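Monoglyceride lipase (Saccharomyces cerevisiae, PDB 4ZWN) hydrolyses monoacylglycerols to free fatty acids and glycerol, preferring monounsaturated substrates, and also takes part in the breakdown of fatty acid ethyl esters. Local coordinates at residues R61-L66 / K132-P137; L138-H143 / S164-S169; H159-S164 / N257-K262. The protein carries 2 engineered substitutions. One frame throughout, in Å; residues are numbered along the deposited sequence.

Interaction 1: residues R61-L66 / K132-P137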
loop_
_atom_site.group_PDB
_atom_site.type_symbol
_atom_site.label_atom_id
_atom_site.label_comp_id
_atom_site.label_asym_id
_atom_site.label_seq_id
_atom_site.Cartn_x
_atom_site.Cartn_y
_atom_site.Cartn_z
ATOM N N ARG A 61 9.313 14.474 12.244
ATOM C CA ARG A 61 9.362 15.237 11.001
ATOM C C ARG A 61 8.039 15.127 10.257
ATOM O O ARG A 61 7.629 16.054 9.559
ATOM C CB ARG A 61 10.503 14.751 10.112
ATOM C CG ARG A 61 11.881 14.955 10.702
ATOM C CD ARG A 61 12.937 14.536 9.704
ATOM N NE ARG A 61 12.816 15.292 8.463
ATOM C CZ ARG A 61 13.573 16.339 8.153
ATOM N NH1 ARG A 61 14.515 16.748 8.991
ATOM N NH2 ARG A 61 13.394 16.971 7.001
ATOM N N GLY A 62 7.378 13.983 10.411
ATOM C CA GLY A 62 6.101 13.736 9.768
ATOM C C GLY A 62 5.535 12.358 10.066
ATOM O O GLY A 62 6.213 11.501 10.640
ATOM N N ARG A 63 4.281 12.144 9.683
ATOM C CA ARG A 63 3.647 10.838 9.841
ATOM C C ARG A 63 3.276 10.249 8.482
ATOM O O ARG A 63 2.807 10.965 7.595
ATOM C CB ARG A 63 2.402 10.943 10.726
ATOM C CG ARG A 63 1.737 9.602 11.016
ATOM C CD ARG A 63 0.492 9.760 11.869
ATOM N NE ARG A 63 0.789 10.367 13.163
ATOM C CZ ARG A 63 -0.073 10.428 14.173
ATOM N NH1 ARG A 63 -1.287 9.910 14.041
ATOM N NH2 ARG A 63 0.280 11.000 15.318
ATOM N N VAL A 64 3.489 8.945 8.319
ATOM C CA VAL A 64 3.128 8.274 7.074
ATOM C C VAL A 64 1.995 7.269 7.280
ATOM O O VAL A 64 2.096 6.361 8.104
ATOM C CB VAL A 64 4.333 7.537 6.449
ATOM C CG1 VAL A 64 4.007 7.124 5.027
ATOM C CG2 VAL A 64 5.573 8.419 6.465
ATOM N N LEU A 65 0.917 7.448 6.523
ATOM C CA LEU A 65 -0.213 6.526 6.529
ATOM C C LEU A 65 0.044 5.386 5.541
ATOM O O LEU A 65 0.196 5.618 4.342
ATOM C CB LEU A 65 -1.506 7.264 6.168
ATOM C CG LEU A 65 -2.848 6.796 6.746
ATOM C CD1 LEU A 65 -3.983 7.621 6.160
ATOM C CD2 LEU A 65 -3.096 5.315 6.518
ATOM N N LEU A 66 0.078 4.155 6.039
ATOM C CA LEU A 66 0.383 3.017 5.181
ATOM C C LEU A 66 -0.872 2.251 4.764
ATOM O O LEU A 66 -1.626 1.760 5.604
ATOM C CB LEU A 66 1.363 2.073 5.882
ATOM C CG LEU A 66 2.633 2.705 6.462
ATOM C CD1 LEU A 66 3.603 1.632 6.909
ATOM C CD2 LEU A 66 3.299 3.629 5.462
ATOM N N LYS A 132 -2.630 17.482 13.483
ATOM C CA LYS A 132 -3.013 18.888 13.583
ATOM C C LYS A 132 -2.390 19.539 14.808
ATOM O O LYS A 132 -1.819 20.628 14.726
ATOM C CB LYS A 132 -4.539 19.015 13.640
ATOM C CG LYS A 132 -5.056 20.400 14.002
ATOM C CD LYS A 132 -5.893 20.978 12.871
ATOM C CE LYS A 132 -6.768 22.126 13.352
ATOM N NZ LYS A 132 -5.970 23.280 13.851
ATOM N N ALA A 133 -2.501 18.853 15.939
ATOM C CA ALA A 133 -2.001 19.358 17.209
ATOM C C ALA A 133 -0.477 19.460 17.223
ATOM O O ALA A 133 0.082 20.429 17.738
ATOM C CB ALA A 133 -2.483 18.473 18.344
ATOM N N LYS A 134 0.188 18.461 16.651
ATOM C CA LYS A 134 1.650 18.427 16.626
ATOM C C LYS A 134 2.236 19.313 15.529
ATOM O O LYS A 134 3.436 19.586 15.518
ATOM C CB LYS A 134 2.147 16.993 16.435
ATOM C CG LYS A 134 1.737 16.024 17.532
ATOM C CD LYS A 134 2.216 14.613 17.217
ATOM C CE LYS A 134 1.943 13.667 18.370
ATOM N NZ LYS A 134 2.408 12.289 18.066
ATOM N N GLY A 135 1.387 19.750 14.602
ATOM C CA GLY A 135 1.834 20.539 13.470
ATOM C C GLY A 135 2.773 19.779 12.551
ATOM O O GLY A 135 3.757 20.333 12.057
ATOM N N ILE A 136 2.472 18.505 12.317
ATOM C CA ILE A 136 3.316 17.666 11.470
ATOM C C ILE A 136 2.575 17.210 10.213
ATOM O O ILE A 136 1.364 16.986 10.244
ATOM C CB ILE A 136 3.835 16.428 12.233
ATOM C CG1 ILE A 136 2.677 15.525 12.651
ATOM C CG2 ILE A 136 4.650 16.851 13.446
ATOM C CD1 ILE A 136 3.122 14.233 13.281
ATOM N N PRO A 137 3.308 17.079 9.098
ATOM C CA PRO A 137 2.712 16.696 7.814
ATOM C C PRO A 137 2.292 15.229 7.768
ATOM O O PRO A 137 2.934 14.376 8.388
ATOM C CB PRO A 137 3.838 16.969 6.817
ATOM C CG PRO A 137 5.084 16.797 7.616
ATOM C CD PRO A 137 4.756 17.324 8.981
#
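Arg63 N gives its hydrogen to Pro137 O at 2.9 Å, the one hydrogen bond that joins residues 61-66 to residues 132-137. The bond is nearly straight at hydrogen (174°). Just before this, at Arg61 and Gly62, the Pro137 ring lies against the backbone, with CD 3.2 Å from Arg61 O and CG at a similar distance, while Gly62 CA comes to 3.5 Å from Pro137 O. A side chain on Gly62 would meet the proline ring here, its CB falling close to Pro137 CG. Ile136 fills in beside this point, its CD1 branch reaching to 4.2 Å from Arg63 CB.

Farther out, two cationic side chains cross at about a right angle. Arg63 starts with CG anti to the backbone N (chi1 -176°) and bends at chi3, whereas Lys134 stretches out beyond CG, and its NZ arrives at the guanidinium edge, in plane, 3.7 Å from Arg63 NH2. Glu90 of the neighbouring strand 89-94 forms salt bridges with both Arg63 NE and Lys134 NZ, and this shared counter-ion probably explains why the two ends can lie so close; Glu130 and Asn127 of helix 113-134 hold Arg63 NH1.

The turn begins where helix 113-134 ends. Gly135, at positive phi, is the C-prime residue of a Schellman motif in which Ile136 N reaches Cys131 O, with a weaker bond from Gly135 N to Lys132 O. The chain thus leaves helix 113-134 and turns into strand 138-143 beside strand 62-67, a helix-to-strand return of the alpha/beta hydrolase fold.

Interaction 2: residues L138-H143 / S164-S169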
loop_
_atom_site.group_PDB
_atom_site.type_symbol
_atom_site.label_atom_id
_atom_site.label_comp_id
_atom_site.label_asym_id
_atom_site.label_seq_id
_atom_site.Cartn_x
_atom_site.Cartn_y
_atom_site.Cartn_z
ATOM N N LEU A 138 1.218 14.950 7.037
ATOM C CA LEU A 138 0.726 13.589 6.866
ATOM C C LEU A 138 0.934 13.112 5.437
ATOM O O LEU A 138 0.383 13.687 4.496
ATOM C CB LEU A 138 -0.755 13.500 7.233
ATOM C CG LEU A 138 -1.389 12.114 7.098
ATOM C CD1 LEU A 138 -0.735 11.126 8.055
ATOM C CD2 LEU A 138 -2.889 12.183 7.333
ATOM N N PHE A 139 1.733 12.061 5.279
ATOM C CA PHE A 139 1.999 11.485 3.966
ATOM C C PHE A 139 1.223 10.186 3.786
ATOM O O PHE A 139 0.855 9.534 4.764
ATOM C CB PHE A 139 3.499 11.240 3.778
ATOM C CG PHE A 139 4.322 12.499 3.748
ATOM C CD1 PHE A 139 4.820 13.048 4.920
ATOM C CD2 PHE A 139 4.600 13.131 2.549
ATOM C CE1 PHE A 139 5.576 14.205 4.896
ATOM C CE2 PHE A 139 5.355 14.289 2.518
ATOM C CZ PHE A 139 5.845 14.826 3.693
ATOM N N MET A 140 0.977 9.814 2.533
ATOM C CA MET A 140 0.222 8.604 2.231
ATOM C C MET A 140 1.048 7.627 1.396
ATOM O O MET A 140 1.602 7.989 0.358
ATOM C CB MET A 140 -1.085 8.955 1.511
ATOM C CG MET A 140 -1.951 7.752 1.160
ATOM S SD MET A 140 -3.565 8.211 0.492
ATOM C CE MET A 140 -4.319 8.979 1.922
ATOM N N TRP A 141 1.120 6.385 1.864
ATOM C CA TRP A 141 1.909 5.336 1.228
ATOM C C TRP A 141 1.029 4.124 0.959
ATOM O O TRP A 141 0.162 3.792 1.763
ATOM C CB TRP A 141 3.093 4.954 2.119
ATOM C CG TRP A 141 3.934 3.799 1.642
ATOM C CD1 TRP A 141 5.109 3.876 0.952
ATOM C CD2 TRP A 141 3.685 2.402 1.853
ATOM N NE1 TRP A 141 5.601 2.616 0.710
ATOM C CE2 TRP A 141 4.746 1.692 1.251
ATOM C CE3 TRP A 141 2.666 1.680 2.485
ATOM C CZ2 TRP A 141 4.818 0.299 1.264
ATOM C CZ3 TRP A 141 2.739 0.294 2.496
ATOM C CH2 TRP A 141 3.808 -0.380 1.889
ATOM N N GLY A 142 1.251 3.463 -0.169
ATOM C CA GLY A 142 0.480 2.283 -0.509
ATOM C C GLY A 142 1.268 1.306 -1.355
ATOM O O GLY A 142 2.047 1.712 -2.217
ATOM N N HIS A 143 1.073 0.014 -1.106
ATOM C CA HIS A 143 1.729 -1.014 -1.904
ATOM C C HIS A 143 0.724 -1.817 -2.722
ATOM O O HIS A 143 -0.319 -2.224 -2.213
ATOM C CB HIS A 143 2.537 -1.960 -1.019
ATOM C CG HIS A 143 3.070 -3.149 -1.756
ATOM N ND1 HIS A 143 4.049 -3.047 -2.720
ATOM C CD2 HIS A 143 2.740 -4.461 -1.690
ATOM C CE1 HIS A 143 4.310 -4.247 -3.208
ATOM N NE2 HIS A 143 3.527 -5.123 -2.599
ATOM N N SER A 164 0.365 15.751 2.402
ATOM C CA SER A 164 1.615 16.434 2.099
ATOM C C SER A 164 2.390 15.770 0.971
ATOM O O SER A 164 3.237 16.401 0.346
ATOM C CB SER A 164 2.488 16.514 3.352
ATOM O OG SER A 164 1.923 17.405 4.294
ATOM N N GLY A 165 2.103 14.500 0.712
ATOM C CA GLY A 165 2.783 13.778 -0.347
ATOM C C GLY A 165 2.259 12.370 -0.534
ATOM O O GLY A 165 1.719 11.770 0.394
ATOM N N TYR A 166 2.425 11.839 -1.741
ATOM C CA TYR A 166 1.946 10.501 -2.059
ATOM C C TYR A 166 3.087 9.592 -2.491
ATOM O O TYR A 166 3.924 9.970 -3.309
ATOM C CB TYR A 166 0.881 10.561 -3.154
ATOM C CG TYR A 166 -0.364 11.314 -2.749
ATOM C CD1 TYR A 166 -0.456 12.689 -2.928
ATOM C CD2 TYR A 166 -1.447 10.652 -2.184
ATOM C CE1 TYR A 166 -1.593 13.382 -2.559
ATOM C CE2 TYR A 166 -2.589 11.337 -1.812
ATOM C CZ TYR A 166 -2.655 12.703 -2.004
ATOM O OH TYR A 166 -3.784 13.393 -1.637
ATOM N N ILE A 167 3.113 8.389 -1.928
ATOM C CA ILE A 167 4.125 7.400 -2.271
ATOM C C ILE A 167 3.472 6.102 -2.724
ATOM O O ILE A 167 2.651 5.527 -2.009
ATOM C CB ILE A 167 5.051 7.108 -1.083
ATOM C CG1 ILE A 167 5.640 8.413 -0.541
ATOM C CG2 ILE A 167 6.140 6.131 -1.496
ATOM C CD1 ILE A 167 6.358 8.262 0.775
ATOM N N GLY A 168 3.839 5.648 -3.916
ATOM C CA GLY A 168 3.335 4.391 -4.435
ATOM C C GLY A 168 4.414 3.325 -4.484
ATOM O O GLY A 168 5.521 3.572 -4.960
ATOM N N SER A 169 4.088 2.140 -3.980
ATOM C CA SER A 169 4.998 1.003 -4.027
ATOM C C SER A 169 4.465 -0.049 -4.984
ATOM O O SER A 169 3.539 -0.787 -4.641
ATOM C CB SER A 169 5.187 0.398 -2.635
ATOM O OG SER A 169 5.870 -0.842 -2.708
#
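Strands 138-143 and 165-169 are the parallel neighbours of the beta-alpha-beta unit that carries the GXSXG motif, whose Gly142 and His143 close the first strand; they run 11° apart. A ladder of backbone bonds joins them, from Met140 N to Gly165 O, Ile167 N to Met140 O (2.8 Å), Gly142 N to Ile167 O and Ser169 N to Gly142 O (2.7 Å), preceded by Ser164 N to Leu138 O.

Phe139, Trp141 and His143 share one face of the sheet with Ile167 and Ser169. With CG anti to its carbonyl carbon (chi1 -65°), Phe139 swings its ring back over the other strand, where Ser164 CB sits 3.9 Å from the ring centroid in a CH-pi contact and CD2 lies 3.4 Å from Gly165 N. The ring takes the space a side chain on Gly165 would need. A serine in place of Phe139 would probably open a gap above Gly165 and leave Ser164 CB and Leu324 of helix 310-326 without their aromatic partner. Next along, Trp141 CD1 meets the CG2 branch of Ile167 at 3.5 Å, and Ser169 CB lies obliquely by the indole.

On the other face Met140 SD approaches the edge of the Tyr166 ring, 5.2 Å from its centroid, a Met-aromatic contact facing helix 145-156.

At the C-terminal end His143 ND1 and Ser169 OG share a hydrogen bond of 2.9 Å near the imidazole plane, with a weak second bond from ND1 to Ser169 O. The imidazole also meets His302, inferred to belong to the charge relay, and the strand leads into the probable nucleophile Ser144, as at the nucleophile elbow of alpha/beta hydrolases.

Interaction 3: residues H159-S164 / N257-K262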
loop_
_atom_site.group_PDB
_atom_site.type_symbol
_atom_site.label_atom_id
_atom_site.label_comp_id
_atom_site.label_asym_id
_atom_site.label_seq_id
_atom_site.Cartn_x
_atom_site.Cartn_y
_atom_site.Cartn_z
ATOM N N HIS A 159 -9.705 14.785 1.337
ATOM C CA HIS A 159 -8.617 15.587 1.874
ATOM C C HIS A 159 -7.358 15.427 1.032
ATOM O O HIS A 159 -6.244 15.448 1.556
ATOM C CB HIS A 159 -8.346 15.198 3.326
ATOM C CG HIS A 159 -9.571 15.205 4.184
ATOM N ND1 HIS A 159 -10.024 16.338 4.827
ATOM C CD2 HIS A 159 -10.447 14.220 4.495
ATOM C CE1 HIS A 159 -11.122 16.048 5.502
ATOM N NE2 HIS A 159 -11.402 14.771 5.315
ATOM N N LYS A 160 -7.544 15.278 -0.277
ATOM C CA LYS A 160 -6.423 15.082 -1.193
ATOM C C LYS A 160 -5.482 16.287 -1.238
ATOM O O LYS A 160 -4.289 16.133 -1.493
ATOM C CB LYS A 160 -6.932 14.767 -2.606
ATOM C CG LYS A 160 -7.729 15.881 -3.266
ATOM C CD LYS A 160 -8.164 15.475 -4.666
ATOM C CE LYS A 160 -8.993 16.559 -5.334
ATOM N NZ LYS A 160 -9.451 16.142 -6.687
ATOM N N ASN A 161 -6.012 17.481 -0.986
ATOM C CA ASN A 161 -5.196 18.693 -1.010
ATOM C C ASN A 161 -4.526 18.958 0.335
ATOM O O ASN A 161 -3.747 19.900 0.478
ATOM C CB ASN A 161 -6.041 19.902 -1.419
ATOM C CG ASN A 161 -6.601 19.775 -2.825
ATOM O OD1 ASN A 161 -7.816 19.733 -3.019
ATOM N ND2 ASN A 161 -5.715 19.717 -3.813
ATOM N N GLU A 162 -4.834 18.121 1.319
ATOM C CA GLU A 162 -4.277 18.278 2.655
ATOM C C GLU A 162 -3.143 17.285 2.902
ATOM O O GLU A 162 -2.336 17.467 3.814
ATOM C CB GLU A 162 -5.375 18.112 3.706
ATOM C CG GLU A 162 -6.545 19.059 3.502
ATOM C CD GLU A 162 -7.718 18.749 4.406
ATOM O OE1 GLU A 162 -7.502 18.553 5.621
ATOM O OE2 GLU A 162 -8.857 18.696 3.894
ATOM N N ILE A 163 -3.088 16.233 2.090
ATOM C CA ILE A 163 -1.998 15.269 2.167
ATOM C C ILE A 163 -0.716 15.911 1.649
ATOM O O ILE A 163 -0.711 16.545 0.592
ATOM C CB ILE A 163 -2.304 13.988 1.365
ATOM C CG1 ILE A 163 -3.621 13.371 1.837
ATOM C CG2 ILE A 163 -1.171 12.982 1.506
ATOM C CD1 ILE A 163 -3.627 13.011 3.307
ATOM N N SER A 164 0.365 15.751 2.402
ATOM C CA SER A 164 1.615 16.434 2.099
ATOM C C SER A 164 2.390 15.770 0.971
ATOM O O SER A 164 3.237 16.401 0.346
ATOM C CB SER A 164 2.488 16.514 3.352
ATOM O OG SER A 164 1.923 17.405 4.294
ATOM N N ASN A 257 -8.094 15.833 -12.186
ATOM C CA ASN A 257 -8.499 15.599 -10.802
ATOM C C ASN A 257 -7.353 15.434 -9.805
ATOM O O ASN A 257 -7.568 15.518 -8.594
ATOM C CB ASN A 257 -9.406 14.370 -10.738
ATOM C CG ASN A 257 -10.677 14.548 -11.536
ATOM O OD1 ASN A 257 -11.663 15.093 -11.040
ATOM N ND2 ASN A 257 -10.663 14.095 -12.785
ATOM N N PHE A 258 -6.145 15.196 -10.302
ATOM C CA PHE A 258 -4.996 15.037 -9.418
ATOM C C PHE A 258 -4.770 16.311 -8.611
ATOM O O PHE A 258 -4.745 17.406 -9.172
ATOM C CB PHE A 258 -3.737 14.686 -10.213
ATOM C CG PHE A 258 -2.589 14.245 -9.356
ATOM C CD1 PHE A 258 -2.430 12.909 -9.021
ATOM C CD2 PHE A 258 -1.671 15.166 -8.878
ATOM C CE1 PHE A 258 -1.376 12.500 -8.227
ATOM C CE2 PHE A 258 -0.618 14.765 -8.081
ATOM C CZ PHE A 258 -0.469 13.431 -7.755
ATOM N N ALA A 259 -4.618 16.156 -7.298
ATOM C CA ALA A 259 -4.409 17.287 -6.396
ATOM C C ALA A 259 -3.255 18.154 -6.879
ATOM O O ALA A 259 -2.121 17.685 -6.994
ATOM C CB ALA A 259 -4.154 16.798 -4.980
ATOM N N LYS A 260 -3.564 19.419 -7.160
ATOM C CA LYS A 260 -2.646 20.328 -7.844
ATOM C C LYS A 260 -1.274 20.420 -7.185
ATOM O O LYS A 260 -1.155 20.797 -6.019
ATOM C CB LYS A 260 -3.265 21.726 -7.941
ATOM C CG LYS A 260 -2.465 22.708 -8.792
ATOM C CD LYS A 260 -3.294 23.935 -9.139
ATOM C CE LYS A 260 -2.502 24.933 -9.968
ATOM N NZ LYS A 260 -1.388 25.546 -9.192
ATOM N N ASP A 261 -0.252 20.045 -7.950
ATOM C CA ASP A 261 1.146 20.212 -7.559
ATOM C C ASP A 261 1.519 19.508 -6.251
ATOM O O ASP A 261 2.406 19.961 -5.528
ATOM C CB ASP A 261 1.486 21.703 -7.455
ATOM C CG ASP A 261 1.359 22.428 -8.787
ATOM O OD1 ASP A 261 1.758 21.851 -9.821
ATOM O OD2 ASP A 261 0.858 23.576 -8.796
ATOM N N LYS A 262 0.847 18.404 -5.946
ATOM C CA LYS A 262 1.239 17.594 -4.798
ATOM C C LYS A 262 2.367 16.655 -5.201
ATOM O O LYS A 262 2.301 16.018 -6.255
ATOM C CB LYS A 262 0.053 16.801 -4.251
ATOM C CG LYS A 262 -0.970 17.645 -3.514
ATOM C CD LYS A 262 -0.398 18.211 -2.227
ATOM C CE LYS A 262 -1.451 18.994 -1.469
ATOM N NZ LYS A 262 -0.928 19.508 -0.178
HETATM O O HOH W 1 -2.993 20.449 -3.991
#
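Lys262 reaches across to residues 159-164 and spends its ammonium on two backbone carbonyls, with NZ 2.9 Å from Asn161 O and 3.1 Å from Ile163 O. Both oxygens are met from above their carbonyl planes rather than on a lone pair. A bend at chi2 (-67°) turns the otherwise extended chain so that its ammonium reaches both carbonyls of the 159-164 loop. Close by, the methyl group of Ala259 packs against both Lys160 O and the Asn161 amide, its CB 3.5 Å from Asn161 ND2. Lys160 answers in the reverse direction: its straight chain passes Ala259, and NZ donates to Asn257 O at 2.8 Å, in the carbonyl plane on a lone pair, while Cys155 O takes a second bond from the same nitrogen.

The outer side is looser. There Asn161 ND2 gets to Lys260 O by way of a water, 2.8 Å from each, and the Lys260 side chain turns off to a salt bridge with Asp261.

Two lysines thus interlock the loops through main-chain oxygens instead of carboxylates. The attachment therefore probably depends on backbone shape, including the type II turn from Ala259 to Lys262, and its positive charges are probably stabilised by carbonyl dipoles.

From the N terminus, strand 62-67 enters the sheet, and interaction 1 closes a long excursion when the chain returns at the end of helix 113-134. Strand 138-143 follows at once, hydrogen-bonding to strand 62-67 through Leu65 on one flank and opening interaction 2 on the other, which closes over helix 145-156. Interaction 3 starts within that crossover and closes only after the chain has passed through residues 165-256, so interactions 2 and 3 cross and share Ser164, whereas interaction 1 precedes both in series. Pro137 packs on Ser164 and Tyr166 OH bonds to Lys160 O, connecting the three contacts from strand 62-67 to the loop before strand 264-269.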